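Local coordinates for protein succinate-semialdehyde dehydrogenase (NAD(P)(+)) (Marinobacter aquaeolei, PDB 3RH9) that probably oxidises succinate semialdehyde to succinate with NAD(P)+ as electron acceptor, as a member of the aldehyde dehydrogenase family, at residues 72-80 with 168-176; 111-119 with 446-454. All blocks are in the same frame, centred on the assembly; numbering follows the deposited sequence.

Contact 1: 72-80 with 168-176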
loop_
_atom_site.group_PDB
_atom_site.type_symbol
_atom_site.label_atom_id
_atom_site.label_comp_id
_atom_site.label_asym_id
_atom_site.label_seq_id
_atom_site.Cartn_x
_atom_site.Cartn_y
_atom_site.Cartn_z
ATOM N N THR A 72 -15.652 -18.703 -13.866
ATOM C CA THR A 72 -14.488 -19.437 -14.327
ATOM C C THR A 72 -13.407 -19.395 -13.253
ATOM O O THR A 72 -12.880 -20.431 -12.859
ATOM C CB THR A 72 -13.934 -18.896 -15.654
ATOM O OG1 THR A 72 -14.845 -19.201 -16.711
ATOM C CG2 THR A 72 -12.610 -19.543 -15.974
ATOM N N ARG A 73 -13.082 -18.193 -12.785
ATOM C CA ARG A 73 -12.067 -18.016 -11.752
ATOM C C ARG A 73 -12.439 -18.781 -10.486
ATOM O O ARG A 73 -11.595 -19.392 -9.835
ATOM C CB ARG A 73 -11.902 -16.540 -11.418
ATOM C CG ARG A 73 -11.096 -15.741 -12.421
ATOM C CD ARG A 73 -11.029 -14.287 -11.984
ATOM N NE ARG A 73 -12.131 -13.557 -12.595
ATOM C CZ ARG A 73 -12.730 -12.484 -12.086
ATOM N NH1 ARG A 73 -12.352 -11.973 -10.914
ATOM N NH2 ARG A 73 -13.723 -11.921 -12.767
ATOM N N ARG A 74 -13.723 -18.747 -10.147
ATOM C CA ARG A 74 -14.255 -19.473 -8.995
ATOM C C ARG A 74 -13.966 -20.976 -9.079
ATOM O O ARG A 74 -13.621 -21.605 -8.083
ATOM C CB ARG A 74 -15.754 -19.193 -8.893
ATOM C CG ARG A 74 -16.535 -20.019 -7.919
ATOM C CD ARG A 74 -17.931 -19.436 -7.831
ATOM N NE ARG A 74 -18.055 -18.663 -6.614
ATOM C CZ ARG A 74 -18.714 -17.519 -6.498
ATOM N NH1 ARG A 74 -19.328 -16.973 -7.541
ATOM N NH2 ARG A 74 -18.732 -16.912 -5.322
ATOM N N LYS A 75 -14.085 -21.532 -10.278
ATOM C CA LYS A 75 -13.833 -22.948 -10.511
ATOM C C LYS A 75 -12.352 -23.308 -10.328
ATOM O O LYS A 75 -12.038 -24.370 -9.772
ATOM C CB LYS A 75 -14.326 -23.355 -11.910
ATOM C CG LYS A 75 -14.336 -24.853 -12.173
ATOM C CD LYS A 75 -15.092 -25.595 -11.059
ATOM C CE LYS A 75 -15.712 -26.918 -11.535
ATOM N NZ LYS A 75 -14.701 -27.842 -12.132
ATOM N N TRP A 76 -11.454 -22.435 -10.795
ATOM C CA TRP A 76 -10.012 -22.628 -10.586
ATOM C C TRP A 76 -9.680 -22.779 -9.099
ATOM O O TRP A 76 -9.026 -23.732 -8.681
ATOM C CB TRP A 76 -9.219 -21.424 -11.076
ATOM C CG TRP A 76 -9.390 -21.053 -12.488
ATOM C CD1 TRP A 76 -9.841 -21.840 -13.486
ATOM C CD2 TRP A 76 -9.056 -19.789 -13.086
ATOM N NE1 TRP A 76 -9.839 -21.150 -14.669
ATOM C CE2 TRP A 76 -9.358 -19.886 -14.452
ATOM C CE3 TRP A 76 -8.534 -18.583 -12.592
ATOM C CZ2 TRP A 76 -9.160 -18.819 -15.344
ATOM C CZ3 TRP A 76 -8.336 -17.524 -13.477
ATOM C CH2 TRP A 76 -8.645 -17.651 -14.836
ATOM N N LEU A 77 -10.102 -21.789 -8.316
ATOM C CA LEU A 77 -9.867 -21.783 -6.882
ATOM C C LEU A 77 -10.390 -23.075 -6.290
ATOM O O LEU A 77 -9.683 -23.764 -5.547
ATOM C CB LEU A 77 -10.554 -20.576 -6.228
ATOM C CG LEU A 77 -10.116 -19.202 -6.757
ATOM C CD1 LEU A 77 -11.013 -18.074 -6.297
ATOM C CD2 LEU A 77 -8.683 -18.949 -6.351
ATOM N N GLU A 78 -11.630 -23.412 -6.639
ATOM C CA GLU A 78 -12.277 -24.609 -6.101
ATOM C C GLU A 78 -11.501 -25.875 -6.446
ATOM O O GLU A 78 -11.265 -26.721 -5.575
ATOM C CB GLU A 78 -13.719 -24.710 -6.585
ATOM C CG GLU A 78 -14.715 -23.959 -5.715
ATOM C CD GLU A 78 -16.031 -23.672 -6.439
ATOM O OE1 GLU A 78 -16.217 -24.130 -7.597
ATOM O OE2 GLU A 78 -16.878 -22.972 -5.842
ATOM N N ASP A 79 -11.105 -25.992 -7.715
ATOM C CA ASP A 79 -10.281 -27.099 -8.169
ATOM C C ASP A 79 -8.939 -27.146 -7.423
ATOM O O ASP A 79 -8.533 -28.198 -6.944
ATOM C CB ASP A 79 -10.043 -27.028 -9.684
ATOM C CG ASP A 79 -11.284 -27.376 -10.506
ATOM O OD1 ASP A 79 -12.328 -27.758 -9.916
ATOM O OD2 ASP A 79 -11.202 -27.265 -11.762
ATOM N N ILE A 80 -8.246 -26.015 -7.335
ATOM C CA ILE A 80 -6.982 -25.976 -6.607
ATOM C C ILE A 80 -7.167 -26.372 -5.140
ATOM O O ILE A 80 -6.403 -27.168 -4.607
ATOM C CB ILE A 80 -6.303 -24.605 -6.694
ATOM C CG1 ILE A 80 -5.835 -24.332 -8.128
ATOM C CG2 ILE A 80 -5.126 -24.542 -5.759
ATOM C CD1 ILE A 80 -5.488 -22.880 -8.404
ATOM N N LEU A 168 -1.672 -16.631 -3.933
ATOM C CA LEU A 168 -2.178 -17.076 -5.223
ATOM C C LEU A 168 -3.695 -17.155 -5.238
ATOM O O LEU A 168 -4.324 -16.846 -6.237
ATOM C CB LEU A 168 -1.553 -18.405 -5.616
ATOM C CG LEU A 168 -1.882 -18.861 -7.033
ATOM C CD1 LEU A 168 -1.851 -17.673 -7.986
ATOM C CD2 LEU A 168 -0.950 -19.992 -7.497
ATOM N N SER A 169 -4.282 -17.550 -4.118
ATOM C CA SER A 169 -5.729 -17.513 -3.967
ATOM C C SER A 169 -6.302 -16.113 -4.203
ATOM O O SER A 169 -7.354 -15.967 -4.826
ATOM C CB SER A 169 -6.125 -18.010 -2.590
ATOM O OG SER A 169 -5.373 -17.348 -1.592
ATOM N N ALA A 170 -5.625 -15.082 -3.704
ATOM C CA ALA A 170 -6.089 -13.704 -3.912
ATOM C C ALA A 170 -5.809 -13.220 -5.336
ATOM O O ALA A 170 -6.639 -12.570 -5.948
ATOM C CB ALA A 170 -5.488 -12.754 -2.882
ATOM N N ALA A 171 -4.648 -13.565 -5.865
ATOM C CA ALA A 171 -4.289 -13.168 -7.215
ATOM C C ALA A 171 -5.174 -13.796 -8.318
ATOM O O ALA A 171 -5.482 -13.139 -9.321
ATOM C CB ALA A 171 -2.810 -13.455 -7.460
ATOM N N LEU A 172 -5.579 -15.056 -8.147
ATOM C CA LEU A 172 -6.509 -15.668 -9.097
ATOM C C LEU A 172 -7.888 -15.034 -8.963
ATOM O O LEU A 172 -8.492 -14.641 -9.950
ATOM C CB LEU A 172 -6.599 -17.194 -8.939
ATOM C CG LEU A 172 -5.338 -18.014 -9.242
ATOM C CD1 LEU A 172 -5.426 -19.378 -8.614
ATOM C CD2 LEU A 172 -5.047 -18.128 -10.723
ATOM N N ALA A 173 -8.387 -14.918 -7.744
ATOM C CA ALA A 173 -9.680 -14.277 -7.551
ATOM C C ALA A 173 -9.730 -12.941 -8.288
ATOM O O ALA A 173 -10.800 -12.515 -8.731
ATOM C CB ALA A 173 -9.985 -14.087 -6.055
ATOM N N ALA A 174 -8.564 -12.303 -8.429
ATOM C CA ALA A 174 -8.436 -10.986 -9.056
ATOM C C ALA A 174 -8.287 -11.048 -10.587
ATOM O O ALA A 174 -8.472 -10.046 -11.293
ATOM C CB ALA A 174 -7.263 -10.241 -8.451
ATOM N N GLY A 175 -7.945 -12.226 -11.095
ATOM C CA GLY A 175 -7.676 -12.389 -12.508
ATOM C C GLY A 175 -6.246 -12.013 -12.851
ATOM O O GLY A 175 -5.953 -11.657 -13.986
ATOM N N CYS A 176 -5.352 -12.085 -11.864
ATOM C CA CYS A 176 -3.951 -11.705 -12.065
ATOM C C CYS A 176 -3.081 -12.886 -12.411
ATOM O O CYS A 176 -2.882 -13.757 -11.581
ATOM C CB CYS A 176 -3.383 -11.021 -10.814
ATOM S SG CYS A 176 -3.861 -9.294 -10.701
#

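Contact 2: 111-119 with 446-454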
loop_
_atom_site.group_PDB
_atom_site.type_symbol
_atom_site.label_atom_id
_atom_site.label_comp_id
_atom_site.label_asym_id
_atom_site.label_seq_id
_atom_site.Cartn_x
_atom_site.Cartn_y
_atom_site.Cartn_z
ATOM N N ASP A 111 -3.364 -28.567 4.446
ATOM C CA ASP A 111 -4.761 -28.325 4.786
ATOM C C ASP A 111 -4.998 -26.833 4.912
ATOM O O ASP A 111 -5.936 -26.264 4.337
ATOM C CB ASP A 111 -5.118 -28.990 6.109
ATOM C CG ASP A 111 -5.257 -30.499 5.991
ATOM O OD1 ASP A 111 -5.212 -31.014 4.848
ATOM O OD2 ASP A 111 -5.422 -31.161 7.043
ATOM N N TYR A 112 -4.121 -26.211 5.686
ATOM C CA TYR A 112 -4.144 -24.784 5.912
ATOM C C TYR A 112 -4.128 -23.979 4.595
ATOM O O TYR A 112 -4.899 -23.024 4.426
ATOM C CB TYR A 112 -2.939 -24.449 6.766
ATOM C CG TYR A 112 -2.764 -23.000 7.064
ATOM C CD1 TYR A 112 -3.520 -22.378 8.051
ATOM C CD2 TYR A 112 -1.820 -22.254 6.387
ATOM C CE1 TYR A 112 -3.349 -21.045 8.347
ATOM C CE2 TYR A 112 -1.635 -20.921 6.675
ATOM C CZ TYR A 112 -2.402 -20.322 7.654
ATOM O OH TYR A 112 -2.218 -18.991 7.926
ATOM N N ALA A 113 -3.245 -24.370 3.676
ATOM C CA ALA A 113 -3.149 -23.751 2.355
ATOM C C ALA A 113 -4.460 -23.860 1.582
ATOM O O ALA A 113 -4.848 -22.944 0.849
ATOM C CB ALA A 113 -2.021 -24.390 1.547
ATOM N N ALA A 114 -5.136 -24.992 1.744
ATOM C CA ALA A 114 -6.352 -25.263 0.992
ATOM C C ALA A 114 -7.459 -24.292 1.361
ATOM O O ALA A 114 -8.312 -23.990 0.542
ATOM C CB ALA A 114 -6.799 -26.691 1.222
ATOM N N GLY A 115 -7.434 -23.808 2.600
ATOM C CA GLY A 115 -8.513 -22.996 3.135
ATOM C C GLY A 115 -8.485 -21.565 2.631
ATOM O O GLY A 115 -9.460 -20.815 2.774
ATOM N N PHE A 116 -7.355 -21.175 2.054
ATOM C CA PHE A 116 -7.249 -19.855 1.460
ATOM C C PHE A 116 -7.980 -19.861 0.139
ATOM O O PHE A 116 -8.732 -18.941 -0.197
ATOM C CB PHE A 116 -5.783 -19.460 1.281
ATOM C CG PHE A 116 -5.148 -18.996 2.548
ATOM C CD1 PHE A 116 -5.414 -17.726 3.042
ATOM C CD2 PHE A 116 -4.318 -19.839 3.279
ATOM C CE1 PHE A 116 -4.851 -17.291 4.221
ATOM C CE2 PHE A 116 -3.747 -19.403 4.471
ATOM C CZ PHE A 116 -4.022 -18.126 4.943
ATOM N N PHE A 117 -7.766 -20.932 -0.601
ATOM C CA PHE A 117 -8.438 -21.120 -1.865
ATOM C C PHE A 117 -9.930 -21.281 -1.647
ATOM O O PHE A 117 -10.741 -20.750 -2.399
ATOM C CB PHE A 117 -7.823 -22.303 -2.597
ATOM C CG PHE A 117 -6.520 -21.969 -3.243
ATOM C CD1 PHE A 117 -5.335 -22.327 -2.653
ATOM C CD2 PHE A 117 -6.484 -21.253 -4.427
ATOM C CE1 PHE A 117 -4.133 -22.004 -3.253
ATOM C CE2 PHE A 117 -5.296 -20.922 -5.022
ATOM C CZ PHE A 117 -4.120 -21.298 -4.444
ATOM N N ASP A 118 -10.293 -22.002 -0.599
ATOM C CA ASP A 118 -11.694 -22.169 -0.293
ATOM C C ASP A 118 -12.284 -20.813 0.026
ATOM O O ASP A 118 -13.353 -20.458 -0.453
ATOM C CB ASP A 118 -11.904 -23.116 0.892
ATOM C CG ASP A 118 -13.372 -23.467 1.094
ATOM O OD1 ASP A 118 -14.051 -23.861 0.113
ATOM O OD2 ASP A 118 -13.859 -23.334 2.229
ATOM N N TYR A 119 -11.575 -20.046 0.836
ATOM C CA TYR A 119 -12.147 -18.818 1.322
ATOM C C TYR A 119 -12.299 -17.830 0.174
ATOM O O TYR A 119 -13.273 -17.082 0.109
ATOM C CB TYR A 119 -11.320 -18.236 2.455
ATOM C CG TYR A 119 -11.823 -16.885 2.842
ATOM C CD1 TYR A 119 -11.338 -15.746 2.213
ATOM C CD2 TYR A 119 -12.815 -16.741 3.812
ATOM C CE1 TYR A 119 -11.816 -14.500 2.550
ATOM C CE2 TYR A 119 -13.299 -15.485 4.160
ATOM C CZ TYR A 119 -12.794 -14.375 3.518
ATOM O OH TYR A 119 -13.253 -13.129 3.848
ATOM N N THR A 446 -2.844 -18.833 18.543
ATOM C CA THR A 446 -3.030 -19.258 17.165
ATOM C C THR A 446 -2.582 -18.171 16.192
ATOM O O THR A 446 -2.608 -16.980 16.514
ATOM C CB THR A 446 -4.486 -19.656 16.867
ATOM O OG1 THR A 446 -4.592 -20.097 15.500
ATOM C CG2 THR A 446 -5.428 -18.470 17.104
ATOM N N GLY A 447 -2.168 -18.592 15.002
ATOM C CA GLY A 447 -1.679 -17.667 14.004
ATOM C C GLY A 447 -2.778 -17.198 13.091
ATOM O O GLY A 447 -3.948 -17.325 13.410
ATOM N N PRO A 448 -2.405 -16.663 11.929
ATOM C CA PRO A 448 -3.351 -16.082 10.966
ATOM C C PRO A 448 -4.317 -17.115 10.365
ATOM O O PRO A 448 -4.021 -18.312 10.336
ATOM C CB PRO A 448 -2.438 -15.527 9.865
ATOM C CG PRO A 448 -1.070 -15.500 10.447
ATOM C CD PRO A 448 -1.013 -16.591 11.459
ATOM N N THR A 449 -5.455 -16.644 9.867
ATOM C CA THR A 449 -6.449 -17.528 9.265
ATOM C C THR A 449 -7.003 -16.934 7.962
ATOM O O THR A 449 -7.052 -15.713 7.811
ATOM C CB THR A 449 -7.588 -17.801 10.251
ATOM O OG1 THR A 449 -8.211 -19.042 9.918
ATOM C CG2 THR A 449 -8.610 -16.679 10.209
ATOM N N PRO A 450 -7.417 -17.792 7.008
ATOM C CA PRO A 450 -7.852 -17.279 5.703
ATOM C C PRO A 450 -9.003 -16.292 5.816
ATOM O O PRO A 450 -9.119 -15.399 4.990
ATOM C CB PRO A 450 -8.305 -18.542 4.963
ATOM C CG PRO A 450 -7.589 -19.648 5.632
ATOM C CD PRO A 450 -7.542 -19.258 7.073
ATOM N N GLU A 451 -9.820 -16.450 6.852
ATOM C CA GLU A 451 -11.005 -15.637 7.075
ATOM C C GLU A 451 -10.737 -14.222 7.610
ATOM O O GLU A 451 -11.670 -13.432 7.752
ATOM C CB GLU A 451 -11.923 -16.356 8.054
ATOM C CG GLU A 451 -12.379 -17.750 7.633
ATOM C CD GLU A 451 -11.484 -18.873 8.157
ATOM O OE1 GLU A 451 -10.310 -18.608 8.480
ATOM O OE2 GLU A 451 -11.957 -20.030 8.242
ATOM N N ALA A 452 -9.484 -13.893 7.928
ATOM C CA ALA A 452 -9.190 -12.582 8.533
ATOM C C ALA A 452 -7.862 -11.945 8.089
ATOM O O ALA A 452 -6.913 -12.638 7.762
ATOM C CB ALA A 452 -9.286 -12.655 10.063
ATOM N N PRO A 453 -7.804 -10.609 8.056
ATOM C CA PRO A 453 -6.603 -9.948 7.524
ATOM C C PRO A 453 -5.380 -10.165 8.403
ATOM O O PRO A 453 -5.497 -10.184 9.626
ATOM C CB PRO A 453 -6.998 -8.461 7.505
ATOM C CG PRO A 453 -8.164 -8.349 8.502
ATOM C CD PRO A 453 -8.898 -9.650 8.317
ATOM N N PHE A 454 -4.218 -10.331 7.780
ATOM C CA PHE A 454 -2.970 -10.514 8.515
ATOM C C PHE A 454 -1.824 -9.778 7.825
ATOM O O PHE A 454 -1.683 -9.828 6.608
ATOM C CB PHE A 454 -2.633 -11.998 8.670
ATOM C CG PHE A 454 -1.303 -12.253 9.336
ATOM C CD1 PHE A 454 -1.171 -12.157 10.713
ATOM C CD2 PHE A 454 -0.192 -12.597 8.590
ATOM C CE1 PHE A 454 0.044 -12.386 11.326
ATOM C CE2 PHE A 454 1.032 -12.831 9.202
ATOM C CZ PHE A 454 1.148 -12.720 10.564
#

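Contact 1: 72-80 with 168-176
Arg73 reaches from helix 70-86 to the C-terminal end of helix 162-174; the segments 72-80 and 168-174 run nearly antiparallel (159°), their axes 9.1 Å apart at closest approach. Its CD lies by Leu172 O, and a bend at chi3 (-92°) turns the guanidinium so that NH1 gives a hydrogen bond to Ala173 O (2.7 Å). That oxygen lies almost in the guanidinium plane, while the N-H arrives tilted from the carbonyl plane. NE bonds to Trp68 O, so two backbone oxygens fix the rotation of the head group. A methionine here would probably still cover the helix end with its aliphatic chain but would leave Ala173 O without this charged donor.

One turn on, Trp76 sets CE3 of its indole obliquely against Leu172 CD2 (4.0 Å), while the edge-to-face ring of Trp68 helps hold the indole in place. Leu77 passes Leu172 in the opposite direction: its CD2 meets Leu172 CB (3.8 Å) and the other methyl, CD1, touches Ala173 CB (4.1 Å). The small Ala173 lets Leu77 CD1 settle against that turn of the helix, and the branched leucine can cover two neighbours at once. Ile80 then meets Leu172 tip to tip, CD1 against CD1, where Phe193 and Met197 of helix 188-197 also pack on the isoleucine. Leu172 is thus shared by three side chains, its CD2 turned to the indole, its CD1 to Ile80 and its CB to Leu77.

Gly175, with positive phi (84°), closes helix 162-174 in a Schellman motif: Cys176 N bonds to Ala171 O and Gly175 N to Leu172 O. Helix 162-174 connects the adjacent parallel strands 151-154 and 178-181, a beta-alpha-beta crossover of the Rossmann-like cofactor domain of aldehyde dehydrogenases, and the arginine covers its capped end.

Contact 2: 111-119 with 446-454
Pro450 lies against Phe116, where a type I beta turn from Thr449 to Ala452 packs on helix 103-123. The turn belongs to the loop between strands 439-442 and 461-462, which in the aldehyde dehydrogenase fold runs close to the probable catalytic centre.

CH-pi contacts dominate. Pro450 CG sits 3.7 Å from the centroid of the Phe116 ring, only 4° from its normal, with the pyrrolidine crossing the phenyl group at about a right angle. Proline suits the second position of the turn, where its ring-restricted phi is already the one required, and its CG methylene can point a C-H at the centre of an aromatic face. Gly115 brings its carbonyl O against Pro450 CB (3.4 Å), a close backbone contact. Tyr119 receives the third residue of the turn: Glu451 CA lies over one face of its ring, 4.1 Å from the centroid, with Pro450 O over the same face toward the rim. With CG opposite the backbone N (chi1 173°), the ring is carried out to where these two atoms lie over it, and the ring of His123 stacks on it.

Apolar packing continues between Tyr119 CB and Pro450 CB (3.9 Å). Pro136 of the second subunit touches Thr449 and Glu451, placing the turn at the dimer interface.

One hydrogen bond joins the segments: Tyr112 OH donates to Pro448 O (3.1 Å), which lies at the edge of the phenol ring, yet the hydroxyl stands well above the carbonyl plane. Within the turn, Glu451 bends at chi2 (93°) and folds back, its OE1 accepting a hydrogen bond from Thr449 OG1 (2.6 Å), nearly along the carboxylate C-O axis.

Overall arrangement
Contacts 1 and 2 lie about 15 Å apart, centre to centre, and meet through helix 103-123. Phe117 points back into contact 1: its CD2 is 3.7 Å from Leu77 CD2 and its CZ 3.6 Å from Ile80 CG2. Next to it, Phe116 CB packs 3.6 Å from Ser169 OG, whose hydroxyl is bonded to Ala165 O. Phe116 thus lies between helix 162-174 and the 446-454 loop, while Phe117 turns to helix 70-86 as well as to Ser169. Glu256, the predicted active-site residue, is about 6 Å from Pro448 and 11 Å from Ser169, side chain to side chain, so contact 2 adjoins the probable catalytic site more closely than the helix pair of contact 1.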